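Local coordinates for protein aminopeptidase N (Francisella tularensis subsp. tularensis, PDB 5DLL) that is a zinc-dependent aminopeptidase of the M1 family that releases N-terminal amino acids from peptides and is probably involved in degrading intracellular peptides, at residues A806-A820 / A844-V857. Numbering follows the deposited sequence.
Sequences ADTVLALDKFNHQVA and ALEKIKASNPSKNV
Ala806 sets its methyl group against the last turns of helix 835-849, its CB 3.9 Å from CB of Ala844 and also touching CG1 of Ile848. One residue on, Asp807 points away from the second segment at its CB, but its carboxylate swings round so that OD1 makes a long salt bridge of 3.6 Å with NZ of Lys847. Val809 lies crosswise to Ile848, CG1 4.1 Å from CD1, and Leu810 spreads its two methyls over Ser851: CD1 touches OG and CB, while CD2 reaches back to the Ile848 carbonyl. The Ser851 hydroxyl donates to O of Lys847, almost in line with the carbonyl bond.

Asp813 carries the polar centre. With CG anti to the backbone N (chi1 -168°), its carboxylate projects to the start of helix 855-866 and takes two bonds from Ser854, the N-cap residue: OG to OD1 at 2.6 Å and backbone N to OD2 at 2.9 Å, both through syn lone pairs. This two-point grip fixes the rotation of the carboxylate. His817 closes over the same serine in a CH-pi contact, with Ser854 CB 3.5 Å from the ring centroid and almost on its normal; ND1 bonds weakly to O and OD1 of Asp813. Finally, Ala820 receives CG2 of Val857 at 4.0 Å, completing with Val809, Asp813 and His817 the hole into which that valine fits as a knob.

Segments 806-815 and 844-849 run in similar directions, their axes 9.4 Å apart at closest approach and crossing at -27°, within the C-terminal, ARM-repeat-like helical domain. Leu812 and Val819 pack on helix 777-788, whereas Leu845 leans on helix 855-866; the contact thus joins helices 800-815 and 817-824 to helices 835-849 and 855-866, away from the zinc site.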
loop_
_atom_site.group_PDB
_atom_site.type_symbol
_atom_site.label_atom_id
_atom_site.label_comp_id
_atom_site.label_asym_id
_atom_site.label_seq_id
_atom_site.Cartn_x
_atom_site.Cartn_y
_atom_site.Cartn_z
ATOM N N ALA A 806 -19.362 -13.022 16.654
ATOM C CA ALA A 806 -18.849 -13.386 17.989
ATOM C C ALA A 806 -18.499 -14.875 18.068
ATOM O O ALA A 806 -17.466 -15.247 18.635
ATOM C CB ALA A 806 -19.854 -13.026 19.077
ATOM N N ASP A 807 -19.364 -15.712 17.497
ATOM C CA ASP A 807 -19.159 -17.156 17.478
ATOM C C ASP A 807 -17.888 -17.516 16.726
ATOM O O ASP A 807 -17.037 -18.236 17.240
ATOM C CB ASP A 807 -20.349 -17.865 16.820
ATOM C CG ASP A 807 -21.634 -17.740 17.624
ATOM O OD1 ASP A 807 -21.587 -17.359 18.815
ATOM O OD2 ASP A 807 -22.704 -18.029 17.050
ATOM N N THR A 808 -17.760 -17.003 15.509
ATOM C CA THR A 808 -16.616 -17.335 14.667
ATOM C C THR A 808 -15.298 -16.883 15.293
ATOM O O THR A 808 -14.303 -17.599 15.222
ATOM C CB THR A 808 -16.768 -16.734 13.258
ATOM O OG1 THR A 808 -17.248 -15.395 13.370
ATOM C CG2 THR A 808 -17.756 -17.548 12.431
ATOM N N VAL A 809 -15.299 -15.711 15.924
ATOM C CA VAL A 809 -14.120 -15.217 16.638
ATOM C C VAL A 809 -13.637 -16.222 17.683
ATOM O O VAL A 809 -12.436 -16.445 17.824
ATOM C CB VAL A 809 -14.396 -13.861 17.326
ATOM C CG1 VAL A 809 -13.281 -13.512 18.309
ATOM C CG2 VAL A 809 -14.550 -12.760 16.283
ATOM N N LEU A 810 -14.576 -16.819 18.411
ATOM C CA LEU A 810 -14.242 -17.806 19.433
ATOM C C LEU A 810 -13.752 -19.127 18.836
ATOM O O LEU A 810 -12.902 -19.793 19.426
ATOM C CB LEU A 810 -15.442 -18.046 20.357
ATOM C CG LEU A 810 -15.825 -16.836 21.221
ATOM C CD1 LEU A 810 -17.156 -17.074 21.924
ATOM C CD2 LEU A 810 -14.726 -16.498 22.222
ATOM N N ALA A 811 -14.289 -19.504 17.675
ATOM C CA ALA A 811 -13.855 -20.714 16.974
ATOM C C ALA A 811 -12.465 -20.527 16.347
ATOM O O ALA A 811 -11.613 -21.420 16.414
ATOM C CB ALA A 811 -14.871 -21.092 15.907
ATOM N N LEU A 812 -12.251 -19.364 15.738
ATOM C CA LEU A 812 -10.949 -18.997 15.182
ATOM C C LEU A 812 -9.863 -18.917 16.258
ATOM O O LEU A 812 -8.723 -19.321 16.034
ATOM C CB LEU A 812 -11.039 -17.644 14.469
ATOM C CG LEU A 812 -11.903 -17.573 13.214
ATOM C CD1 LEU A 812 -12.003 -16.129 12.746
ATOM C CD2 LEU A 812 -11.352 -18.471 12.120
ATOM N N ASP A 813 -10.231 -18.388 17.421
ATOM C CA ASP A 813 -9.296 -18.195 18.531
ATOM C C ASP A 813 -8.645 -19.501 19.013
ATOM O O ASP A 813 -7.578 -19.478 19.623
ATOM C CB ASP A 813 -10.013 -17.511 19.697
ATOM C CG ASP A 813 -9.062 -17.029 20.763
ATOM O OD1 ASP A 813 -8.140 -16.256 20.430
ATOM O OD2 ASP A 813 -9.241 -17.417 21.939
ATOM N N LYS A 814 -9.288 -20.632 18.740
ATOM C CA LYS A 814 -8.727 -21.937 19.084
ATOM C C LYS A 814 -7.490 -22.265 18.240
ATOM O O LYS A 814 -6.531 -22.849 18.744
ATOM C CB LYS A 814 -9.785 -23.029 18.911
ATOM C CG LYS A 814 -10.988 -22.866 19.828
ATOM C CD LYS A 814 -11.965 -24.019 19.678
ATOM C CE LYS A 814 -13.125 -23.897 20.652
ATOM N NZ LYS A 814 -13.963 -25.127 20.672
ATOM N N PHE A 815 -7.517 -21.870 16.968
ATOM C CA PHE A 815 -6.436 -22.170 16.023
ATOM C C PHE A 815 -5.425 -21.024 15.895
ATOM O O PHE A 815 -4.215 -21.251 15.942
ATOM C CB PHE A 815 -7.016 -22.485 14.640
ATOM C CG PHE A 815 -8.181 -23.443 14.665
ATOM C CD1 PHE A 815 -7.994 -24.780 14.994
ATOM C CD2 PHE A 815 -9.466 -23.008 14.349
ATOM C CE1 PHE A 815 -9.064 -25.663 15.014
ATOM C CE2 PHE A 815 -10.537 -23.887 14.368
ATOM C CZ PHE A 815 -10.337 -25.215 14.701
ATOM N N ASN A 816 -5.931 -19.801 15.733
ATOM C CA ASN A 816 -5.099 -18.623 15.477
ATOM C C ASN A 816 -5.650 -17.396 16.208
ATOM O O ASN A 816 -6.778 -16.971 15.953
ATOM C CB ASN A 816 -5.048 -18.359 13.966
ATOM C CG ASN A 816 -3.950 -17.386 13.562
ATOM O OD1 ASN A 816 -3.535 -16.523 14.338
ATOM N ND2 ASN A 816 -3.483 -17.519 12.327
ATOM N N HIS A 817 -4.844 -16.827 17.105
ATOM C CA HIS A 817 -5.257 -15.666 17.905
ATOM C C HIS A 817 -5.159 -14.359 17.129
ATOM O O HIS A 817 -5.901 -13.420 17.406
ATOM C CB HIS A 817 -4.411 -15.527 19.176
ATOM C CG HIS A 817 -4.319 -16.776 19.995
ATOM N ND1 HIS A 817 -5.338 -17.701 20.074
ATOM C CD2 HIS A 817 -3.326 -17.241 20.789
ATOM C CE1 HIS A 817 -4.970 -18.690 20.869
ATOM N NE2 HIS A 817 -3.755 -18.435 21.317
ATOM N N GLN A 818 -4.227 -14.287 16.181
ATOM C CA GLN A 818 -4.035 -13.068 15.393
ATOM C C GLN A 818 -5.240 -12.861 14.491
ATOM O O GLN A 818 -5.802 -11.774 14.442
ATOM C CB GLN A 818 -2.759 -13.143 14.546
ATOM C CG GLN A 818 -1.477 -13.443 15.319
ATOM C CD GLN A 818 -1.214 -12.465 16.450
ATOM O OE1 GLN A 818 -1.574 -11.290 16.372
ATOM N NE2 GLN A 818 -0.576 -12.949 17.510
ATOM N N VAL A 819 -5.636 -13.933 13.809
ATOM C CA VAL A 819 -6.773 -13.929 12.890
ATOM C C VAL A 819 -8.084 -13.690 13.635
ATOM O O VAL A 819 -8.938 -12.929 13.168
ATOM C CB VAL A 819 -6.855 -15.260 12.106
ATOM C CG1 VAL A 819 -8.148 -15.356 11.304
ATOM C CG2 VAL A 819 -5.657 -15.403 11.181
ATOM N N ALA A 820 -8.244 -14.341 14.783
ATOM C CA ALA A 820 -9.430 -14.137 15.619
ATOM C C ALA A 820 -9.566 -12.672 16.055
ATOM O O ALA A 820 -10.670 -12.126 16.097
ATOM C CB ALA A 820 -9.383 -15.052 16.835
ATOM N N ALA A 844 -22.100 -8.678 21.691
ATOM C CA ALA A 844 -21.207 -9.609 20.999
ATOM C C ALA A 844 -19.762 -9.505 21.482
ATOM O O ALA A 844 -19.085 -10.518 21.608
ATOM C CB ALA A 844 -21.279 -9.399 19.489
ATOM N N LEU A 845 -19.289 -8.288 21.733
ATOM C CA LEU A 845 -17.959 -8.098 22.316
ATOM C C LEU A 845 -17.890 -8.667 23.736
ATOM O O LEU A 845 -16.922 -9.333 24.092
ATOM C CB LEU A 845 -17.567 -6.616 22.322
ATOM C CG LEU A 845 -17.233 -6.005 20.958
ATOM C CD1 LEU A 845 -16.958 -4.515 21.101
ATOM C CD2 LEU A 845 -16.048 -6.710 20.309
ATOM N N GLU A 846 -18.919 -8.407 24.539
ATOM C CA GLU A 846 -18.980 -8.929 25.909
ATOM C C GLU A 846 -19.146 -10.455 25.939
ATOM O O GLU A 846 -18.707 -11.103 26.883
ATOM C CB GLU A 846 -20.094 -8.237 26.712
ATOM C CG GLU A 846 -19.690 -6.875 27.268
ATOM C CD GLU A 846 -20.871 -5.990 27.635
ATOM O OE1 GLU A 846 -22.005 -6.503 27.765
ATOM O OE2 GLU A 846 -20.668 -4.767 27.798
ATOM N N LYS A 847 -19.772 -11.016 24.907
ATOM C CA LYS A 847 -19.901 -12.466 24.771
ATOM C C LYS A 847 -18.542 -13.110 24.495
ATOM O O LYS A 847 -18.242 -14.188 25.005
ATOM C CB LYS A 847 -20.894 -12.805 23.653
ATOM C CG LYS A 847 -21.419 -14.233 23.663
ATOM C CD LYS A 847 -20.661 -15.118 22.692
ATOM C CE LYS A 847 -21.200 -16.541 22.697
ATOM N NZ LYS A 847 -22.603 -16.620 22.211
ATOM N N ILE A 848 -17.724 -12.442 23.691
ATOM C CA ILE A 848 -16.356 -12.891 23.417
ATOM C C ILE A 848 -15.509 -12.823 24.698
ATOM O O ILE A 848 -14.827 -13.783 25.056
ATOM C CB ILE A 848 -15.711 -12.043 22.284
ATOM C CG1 ILE A 848 -16.405 -12.325 20.942
ATOM C CG2 ILE A 848 -14.214 -12.315 22.163
ATOM C CD1 ILE A 848 -16.252 -11.219 19.915
ATOM N N LYS A 849 -15.569 -11.679 25.374
ATOM C CA LYS A 849 -14.857 -11.443 26.636
ATOM C C LYS A 849 -15.211 -12.482 27.718
ATOM O O LYS A 849 -14.340 -12.934 28.464
ATOM C CB LYS A 849 -15.179 -10.020 27.119
ATOM C CG LYS A 849 -14.709 -9.640 28.514
ATOM C CD LYS A 849 -15.161 -8.224 28.849
ATOM C CE LYS A 849 -15.247 -7.974 30.345
ATOM N NZ LYS A 849 -13.914 -8.042 30.998
ATOM N N ALA A 850 -16.484 -12.865 27.776
ATOM C CA ALA A 850 -16.997 -13.737 28.830
ATOM C C ALA A 850 -16.832 -15.236 28.542
ATOM O O ALA A 850 -17.171 -16.060 29.390
ATOM C CB ALA A 850 -18.462 -13.416 29.091
ATOM N N SER A 851 -16.321 -15.594 27.364
ATOM C CA SER A 851 -16.121 -17.006 27.002
ATOM C C SER A 851 -14.668 -17.482 27.165
ATOM O O SER A 851 -14.278 -18.498 26.590
ATOM C CB SER A 851 -16.599 -17.249 25.568
ATOM O OG SER A 851 -18.011 -17.144 25.500
ATOM N N ASN A 852 -13.887 -16.763 27.968
ATOM C CA ASN A 852 -12.491 -17.111 28.229
ATOM C C ASN A 852 -11.709 -17.352 26.941
ATOM O O ASN A 852 -11.376 -18.491 26.606
ATOM C CB ASN A 852 -12.394 -18.329 29.156
ATOM C CG ASN A 852 -10.964 -18.639 29.575
ATOM O OD1 ASN A 852 -10.119 -17.743 29.687
ATOM N ND2 ASN A 852 -10.685 -19.915 29.800
ATOM N N PRO A 853 -11.426 -16.271 26.203
ATOM C CA PRO A 853 -10.592 -16.373 25.023
ATOM C C PRO A 853 -9.125 -16.230 25.397
ATOM O O PRO A 853 -8.798 -16.030 26.573
ATOM C CB PRO A 853 -11.050 -15.185 24.190
ATOM C CG PRO A 853 -11.425 -14.152 25.199
ATOM C CD PRO A 853 -11.874 -14.886 26.436
ATOM N N SER A 854 -8.253 -16.335 24.401
ATOM C CA SER A 854 -6.829 -16.094 24.587
ATOM C C SER A 854 -6.601 -14.688 25.125
ATOM O O SER A 854 -7.472 -13.819 25.020
ATOM C CB SER A 854 -6.083 -16.258 23.261
ATOM O OG SER A 854 -6.527 -15.313 22.294
ATOM N N LYS A 855 -5.422 -14.477 25.701
ATOM C CA LYS A 855 -5.030 -13.173 26.227
ATOM C C LYS A 855 -5.172 -12.090 25.156
ATOM O O LYS A 855 -5.793 -11.065 25.395
ATOM C CB LYS A 855 -3.590 -13.231 26.751
ATOM C CG LYS A 855 -3.011 -11.897 27.198
ATOM C CD LYS A 855 -1.649 -12.083 27.852
ATOM C CE LYS A 855 -0.818 -10.808 27.810
ATOM N NZ LYS A 855 -0.431 -10.417 26.423
ATOM N N ASN A 856 -4.609 -12.345 23.975
ATOM C CA ASN A 856 -4.629 -11.400 22.847
ATOM C C ASN A 856 -6.029 -10.836 22.570
ATOM O O ASN A 856 -6.236 -9.618 22.584
ATOM C CB ASN A 856 -4.067 -12.093 21.586
ATOM C CG ASN A 856 -3.841 -11.134 20.420
ATOM O OD1 ASN A 856 -3.872 -9.912 20.578
ATOM N ND2 ASN A 856 -3.601 -11.694 19.236
ATOM N N VAL A 857 -6.978 -11.738 22.339
ATOM C CA VAL A 857 -8.364 -11.384 22.031
ATOM C C VAL A 857 -9.084 -10.740 23.222
ATOM O O VAL A 857 -9.837 -9.777 23.046
ATOM C CB VAL A 857 -9.150 -12.634 21.573
ATOM C CG1 VAL A 857 -10.643 -12.346 21.478
ATOM C CG2 VAL A 857 -8.601 -13.146 20.248
#